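Local atomic coordinates of Iron(III) ABC transporter, periplasmic iron-compound-binding protein (Vibrio cholerae, PDB entry 3TEF), a protein that probably binds iron-loaded catecholate siderophores in the periplasm and delivers them to an ABC transporter for iron uptake. Residues Phe172-Arg177 / Phe187-Pro192; Ile203-Ile208 / Gln234-Asp239. All blocks are in the same frame, centred on the assembly; numbering follows the deposited sequence.

Contact 1 of 2, residues Phe172-Arg177 / Phe187-Pro192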
loop_
_atom_site.group_PDB
_atom_site.type_symbol
_atom_site.label_atom_id
_atom_site.label_comp_id
_atom_site.label_asym_id
_atom_site.label_seq_id
_atom_site.Cartn_x
_atom_site.Cartn_y
_atom_site.Cartn_z
ATOM N N PHE A 172 7.947 10.364 7.284
ATOM C CA PHE A 172 6.493 10.346 7.271
ATOM C C PHE A 172 6.041 9.986 8.676
ATOM O O PHE A 172 6.704 9.195 9.346
ATOM C CB PHE A 172 6.000 9.251 6.323
ATOM C CG PHE A 172 6.300 9.507 4.872
ATOM C CD1 PHE A 172 5.307 9.960 4.025
ATOM C CD2 PHE A 172 7.566 9.267 4.348
ATOM C CE1 PHE A 172 5.564 10.188 2.687
ATOM C CE2 PHE A 172 7.831 9.500 3.002
ATOM C CZ PHE A 172 6.827 9.957 2.174
ATOM N N GLY A 173 4.908 10.531 9.104
ATOM C CA GLY A 173 4.395 10.257 10.438
ATOM C C GLY A 173 3.041 9.567 10.463
ATOM O O GLY A 173 2.635 8.923 9.490
ATOM N N ALA A 174 2.323 9.728 11.576
ATOM C CA ALA A 174 1.086 8.986 11.815
ATOM C C ALA A 174 -0.044 9.328 10.846
ATOM O O ALA A 174 -0.920 8.501 10.588
ATOM C CB ALA A 174 0.622 9.181 13.255
ATOM N N ASN A 175 -0.038 10.552 10.329
ATOM C CA ASN A 175 -1.106 10.997 9.447
ATOM C C ASN A 175 -0.670 11.014 7.992
ATOM O O ASN A 175 -0.971 11.935 7.234
ATOM C CB ASN A 175 -1.625 12.356 9.906
ATOM C CG ASN A 175 -2.242 12.290 11.296
ATOM O OD1 ASN A 175 -3.055 11.410 11.581
ATOM N ND2 ASN A 175 -1.836 13.201 12.174
ATOM N N SER A 176 0.031 9.955 7.611
ATOM C CA SER A 176 0.610 9.835 6.291
ATOM C C SER A 176 0.198 8.504 5.678
ATOM O O SER A 176 -0.528 7.709 6.293
ATOM C CB SER A 176 2.135 9.868 6.392
ATOM O OG SER A 176 2.615 8.627 6.894
ATOM N N ARG A 177 0.684 8.256 4.470
ATOM C CA ARG A 177 0.430 6.991 3.810
ATOM C C ARG A 177 0.973 5.829 4.641
ATOM O O ARG A 177 0.575 4.689 4.432
ATOM C CB ARG A 177 1.073 6.983 2.425
ATOM C CG ARG A 177 2.587 7.178 2.447
ATOM C CD ARG A 177 3.100 7.499 1.046
ATOM N NE ARG A 177 2.839 6.403 0.114
ATOM C CZ ARG A 177 2.708 6.552 -1.200
ATOM N NH1 ARG A 177 2.798 7.761 -1.756
ATOM N NH2 ARG A 177 2.482 5.492 -1.966
ATOM N N PHE A 187 3.501 1.852 17.247
ATOM C CA PHE A 187 4.690 2.646 17.527
ATOM C C PHE A 187 4.276 4.082 17.811
ATOM O O PHE A 187 3.210 4.526 17.388
ATOM C CB PHE A 187 5.641 2.645 16.327
ATOM C CG PHE A 187 6.383 1.360 16.130
ATOM C CD1 PHE A 187 7.481 1.048 16.912
ATOM C CD2 PHE A 187 6.010 0.479 15.125
ATOM C CE1 PHE A 187 8.171 -0.125 16.719
ATOM C CE2 PHE A 187 6.704 -0.703 14.919
ATOM C CZ PHE A 187 7.788 -1.006 15.713
ATOM N N SER A 188 5.124 4.819 18.519
ATOM C CA SER A 188 4.946 6.262 18.609
ATOM C C SER A 188 5.969 6.914 17.678
ATOM O O SER A 188 6.971 6.293 17.321
ATOM C CB SER A 188 5.118 6.750 20.054
ATOM O OG SER A 188 6.430 6.493 20.524
ATOM N N GLU A 189 5.714 8.151 17.271
ATOM C CA GLU A 189 6.643 8.854 16.392
ATOM C C GLU A 189 7.870 9.323 17.166
ATOM O O GLU A 189 7.738 9.956 18.217
ATOM C CB GLU A 189 5.968 10.060 15.748
ATOM C CG GLU A 189 4.726 9.770 14.920
ATOM C CD GLU A 189 4.124 11.055 14.368
ATOM O OE1 GLU A 189 4.515 12.133 14.845
ATOM O OE2 GLU A 189 3.276 11.009 13.460
ATOM N N THR A 190 9.061 9.025 16.654
ATOM C CA THR A 190 10.284 9.559 17.243
ATOM C C THR A 190 10.153 11.068 17.299
ATOM O O THR A 190 10.271 11.672 18.360
ATOM C CB THR A 190 11.543 9.208 16.429
ATOM O OG1 THR A 190 11.664 7.788 16.307
ATOM C CG2 THR A 190 12.788 9.747 17.118
ATOM N N VAL A 191 9.901 11.680 16.149
ATOM C CA VAL A 191 9.569 13.098 16.125
ATOM C C VAL A 191 8.236 13.335 15.433
ATOM O O VAL A 191 8.030 12.917 14.295
ATOM C CB VAL A 191 10.690 13.983 15.504
ATOM C CG1 VAL A 191 11.723 13.146 14.778
ATOM C CG2 VAL A 191 10.090 15.085 14.604
ATOM N N PRO A 192 7.303 13.973 16.151
ATOM C CA PRO A 192 6.004 14.337 15.587
ATOM C C PRO A 192 6.194 15.178 14.335
ATOM O O PRO A 192 6.685 16.302 14.420
ATOM C CB PRO A 192 5.368 15.170 16.700
ATOM C CG PRO A 192 5.977 14.631 17.950
ATOM C CD PRO A 192 7.397 14.304 17.582
#
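A type I beta turn from Gly173 to Ser176 is met by the carboxylate of Glu189, reaching it from strand 188-189. The turn follows strand 168-172, and the backbones come nearest at Gly173 and Glu189, whose CA atoms are 6.5 Å apart. A gap that wide is bridged by side chain alone. Glu189 CG lies anti to its own carbonyl carbon (chi1 -58°) and the chain then runs extended, carrying the carboxylate out to the first corner of the turn. There Ala174 N points its hydrogen at Glu189 OE2 almost straight, at 164°, but the modelled separation of Ala174 N and Glu189 OE2, 2.5 Å, is shorter than a normal bond, so its length is doubtful although the pairing is plausible. OE2 of Glu189 also lies close to Gly173 CA (3.3 Å) and to the methyl Ala174 CB (3.2 Å), separations that share the same doubt. Glu189 OE1 accepts from Val193 N, a second bond within its own loop, in a crowded part of the model.

Inside the turn, Ser176 OG donates to Gly173 O over 2.6 Å, tilted 16° from the carbonyl plane, and the same hydroxyl takes the N-H of Phe178. Glu196 accepts from Gly173 N and Asn175 N; if the short bond is accepted, three successive N-H groups meet carboxylates. Tyr182 of helix 180-184 touches both Ala174 and Glu189. This is a beta turn met from outside by acidic side chains, at a strand-to-helix connection in the C-terminal lobe of a bilobal, siderophore-type periplasmic binding protein.

Contact 2 of 2, residues Ile203-Ile208 / Gln234-Asp239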
loop_
_atom_site.group_PDB
_atom_site.type_symbol
_atom_site.label_atom_id
_atom_site.label_comp_id
_atom_site.label_asym_id
_atom_site.label_seq_id
_atom_site.Cartn_x
_atom_site.Cartn_y
_atom_site.Cartn_z
ATOM N N ILE A 203 14.560 15.154 5.026
ATOM C CA ILE A 203 15.491 15.056 6.141
ATOM C C ILE A 203 16.905 14.757 5.637
ATOM O O ILE A 203 17.233 15.044 4.486
ATOM C CB ILE A 203 15.028 13.999 7.170
ATOM C CG1 ILE A 203 14.863 12.630 6.513
ATOM C CG2 ILE A 203 13.701 14.434 7.792
ATOM C CD1 ILE A 203 14.705 11.483 7.525
ATOM N N SER A 204 17.735 14.186 6.504
ATOM C CA SER A 204 19.132 13.928 6.185
ATOM C C SER A 204 19.643 12.883 7.156
ATOM O O SER A 204 18.945 12.512 8.096
ATOM C CB SER A 204 19.943 15.208 6.359
ATOM O OG SER A 204 19.846 15.670 7.699
ATOM N N PHE A 205 20.858 12.399 6.936
ATOM C CA PHE A 205 21.439 11.459 7.885
ATOM C C PHE A 205 21.719 12.143 9.222
ATOM O O PHE A 205 21.639 11.522 10.281
ATOM C CB PHE A 205 22.702 10.814 7.319
ATOM C CG PHE A 205 22.433 9.825 6.224
ATOM C CD1 PHE A 205 21.753 8.646 6.487
ATOM C CD2 PHE A 205 22.865 10.069 4.928
ATOM C CE1 PHE A 205 21.506 7.727 5.472
ATOM C CE2 PHE A 205 22.618 9.158 3.916
ATOM C CZ PHE A 205 21.938 7.986 4.189
ATOM N N GLU A 206 22.036 13.428 9.171
ATOM C CA GLU A 206 22.271 14.190 10.385
ATOM C C GLU A 206 21.003 14.229 11.247
ATOM O O GLU A 206 21.071 14.127 12.471
ATOM C CB GLU A 206 22.747 15.607 10.044
ATOM C CG GLU A 206 24.199 15.683 9.524
ATOM C CD GLU A 206 24.371 15.239 8.067
ATOM O OE1 GLU A 206 23.392 14.773 7.439
ATOM O OE2 GLU A 206 25.502 15.361 7.546
ATOM N N TYR A 207 19.852 14.371 10.595
ATOM C CA TYR A 207 18.559 14.372 11.274
ATOM C C TYR A 207 18.277 13.015 11.934
ATOM O O TYR A 207 17.775 12.958 13.060
ATOM C CB TYR A 207 17.471 14.734 10.262
ATOM C CG TYR A 207 16.033 14.567 10.700
ATOM C CD1 TYR A 207 15.242 15.678 10.991
ATOM C CD2 TYR A 207 15.447 13.306 10.776
ATOM C CE1 TYR A 207 13.917 15.540 11.364
ATOM C CE2 TYR A 207 14.118 13.155 11.153
ATOM C CZ TYR A 207 13.360 14.275 11.445
ATOM O OH TYR A 207 12.039 14.135 11.811
ATOM N N ILE A 208 18.600 11.929 11.235
ATOM C CA ILE A 208 18.404 10.585 11.783
ATOM C C ILE A 208 19.282 10.381 13.014
ATOM O O ILE A 208 18.814 9.916 14.058
ATOM C CB ILE A 208 18.697 9.484 10.737
ATOM C CG1 ILE A 208 17.691 9.555 9.583
ATOM C CG2 ILE A 208 18.649 8.101 11.383
ATOM C CD1 ILE A 208 18.044 8.670 8.400
ATOM N N GLN A 234 23.738 -1.496 2.214
ATOM C CA GLN A 234 25.178 -1.293 2.114
ATOM C C GLN A 234 25.550 0.184 2.222
ATOM O O GLN A 234 26.525 0.545 2.878
ATOM C CB GLN A 234 25.723 -1.888 0.810
ATOM C CG GLN A 234 27.160 -1.478 0.493
ATOM C CD GLN A 234 28.160 -1.958 1.533
ATOM O OE1 GLN A 234 27.892 -2.893 2.289
ATOM N NE2 GLN A 234 29.325 -1.313 1.575
ATOM N N THR A 235 24.758 1.037 1.589
ATOM C CA THR A 235 25.056 2.461 1.556
ATOM C C THR A 235 24.361 3.240 2.675
ATOM O O THR A 235 24.927 4.192 3.219
ATOM C CB THR A 235 24.699 3.072 0.186
ATOM O OG1 THR A 235 23.413 2.597 -0.232
ATOM C CG2 THR A 235 25.739 2.670 -0.854
ATOM N N PHE A 236 23.145 2.826 3.020
ATOM C CA PHE A 236 22.354 3.515 4.039
ATOM C C PHE A 236 23.033 3.468 5.399
ATOM O O PHE A 236 22.991 4.428 6.163
ATOM C CB PHE A 236 20.959 2.897 4.143
ATOM C CG PHE A 236 20.036 3.635 5.077
ATOM C CD1 PHE A 236 19.451 4.828 4.694
ATOM C CD2 PHE A 236 19.751 3.130 6.333
ATOM C CE1 PHE A 236 18.601 5.507 5.551
ATOM C CE2 PHE A 236 18.907 3.803 7.196
ATOM C CZ PHE A 236 18.328 4.993 6.804
ATOM N N GLU A 237 23.666 2.341 5.698
ATOM C CA GLU A 237 24.276 2.166 7.003
ATOM C C GLU A 237 25.680 2.753 7.024
ATOM O O GLU A 237 26.675 2.026 7.037
ATOM C CB GLU A 237 24.269 0.692 7.402
ATOM C CG GLU A 237 22.895 0.060 7.264
ATOM C CD GLU A 237 22.741 -1.205 8.075
ATOM O OE1 GLU A 237 23.747 -1.926 8.253
ATOM O OE2 GLU A 237 21.613 -1.474 8.545
ATOM N N ASN A 238 25.742 4.081 7.006
ATOM C CA ASN A 238 27.003 4.798 7.096
ATOM C C ASN A 238 27.327 5.120 8.547
ATOM O O ASN A 238 26.663 4.627 9.454
ATOM C CB ASN A 238 26.951 6.073 6.259
ATOM C CG ASN A 238 25.760 6.947 6.604
ATOM O OD1 ASN A 238 25.313 6.987 7.752
ATOM N ND2 ASN A 238 25.238 7.653 5.604
ATOM N N ASP A 239 28.338 5.955 8.763
ATOM C CA ASP A 239 28.773 6.298 10.116
ATOM C C ASP A 239 27.685 6.954 10.966
ATOM O O ASP A 239 27.567 6.663 12.159
ATOM C CB ASP A 239 30.017 7.196 10.077
ATOM C CG ASP A 239 31.190 6.541 9.365
ATOM O OD1 ASP A 239 31.827 5.647 9.965
ATOM O OD2 ASP A 239 31.477 6.922 8.208
#
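Phe205, in the first turn of helix 205-211, packs against Phe236 and Asn238, where helix 232-236 ends and the next helix, 239-242, starts. This joins helices on the outside of the C-terminal lobe's mixed alpha/beta fold.

The apolar part centres on the two phenylalanines. Phe205 CE1 comes within 3.6 Å of Phe236 CD1, an atom that lies at the edge of the Phe205 ring and near its plane. The rings form an oblique pair, tilted by 58° with centroids 5.5 Å apart. Phe236 CG is anti to its backbone N (chi1 -174°), which sends the ring inward, where Ile208 CD1 meets Phe236 CZ at 4.0 Å from the opposite direction. Leu216 of strand 215-220 touches both Ile208 and Phe236, so the cluster rests on the sheet.

The polar bonds are local helix caps on each side. Ser204 OG, at the N-cap of helix 205-211, accepts from Tyr207 N at 3.2 Å. Asn238 is the N-cap of the following helix, its OD1 taking the N-H of Val241, after an inverse gamma turn at Glu237.

The one polar approach across the contact comes from the same amide: with its plane 77° from that of the ring, consistent with an N-H...pi contact, Asn238 ND2 stands over the centre of the Phe205 ring, 3.3 Å above its plane.

Contacts 1 and 2 follow one another along the chain and lie on the same side of its centre, 19 Å apart between their own centres. Segments 187-192 and 203-208 touch at Val191 CG1 and Tyr207 OH (3.1 Å, short, with Val191 in an unusual rotamer). Contact 2 sits farther out, about 25 Å from the chain centre against about 16 Å for contact 1, which fits its place at the outer helices. Segment 172-177 runs on to Arg177, which lies close to Arg88 and bonds weakly to Tyr261 O. In relatives the cleft between the lobes takes the siderophore; these arginines may face it, though no ligand is present to confirm it.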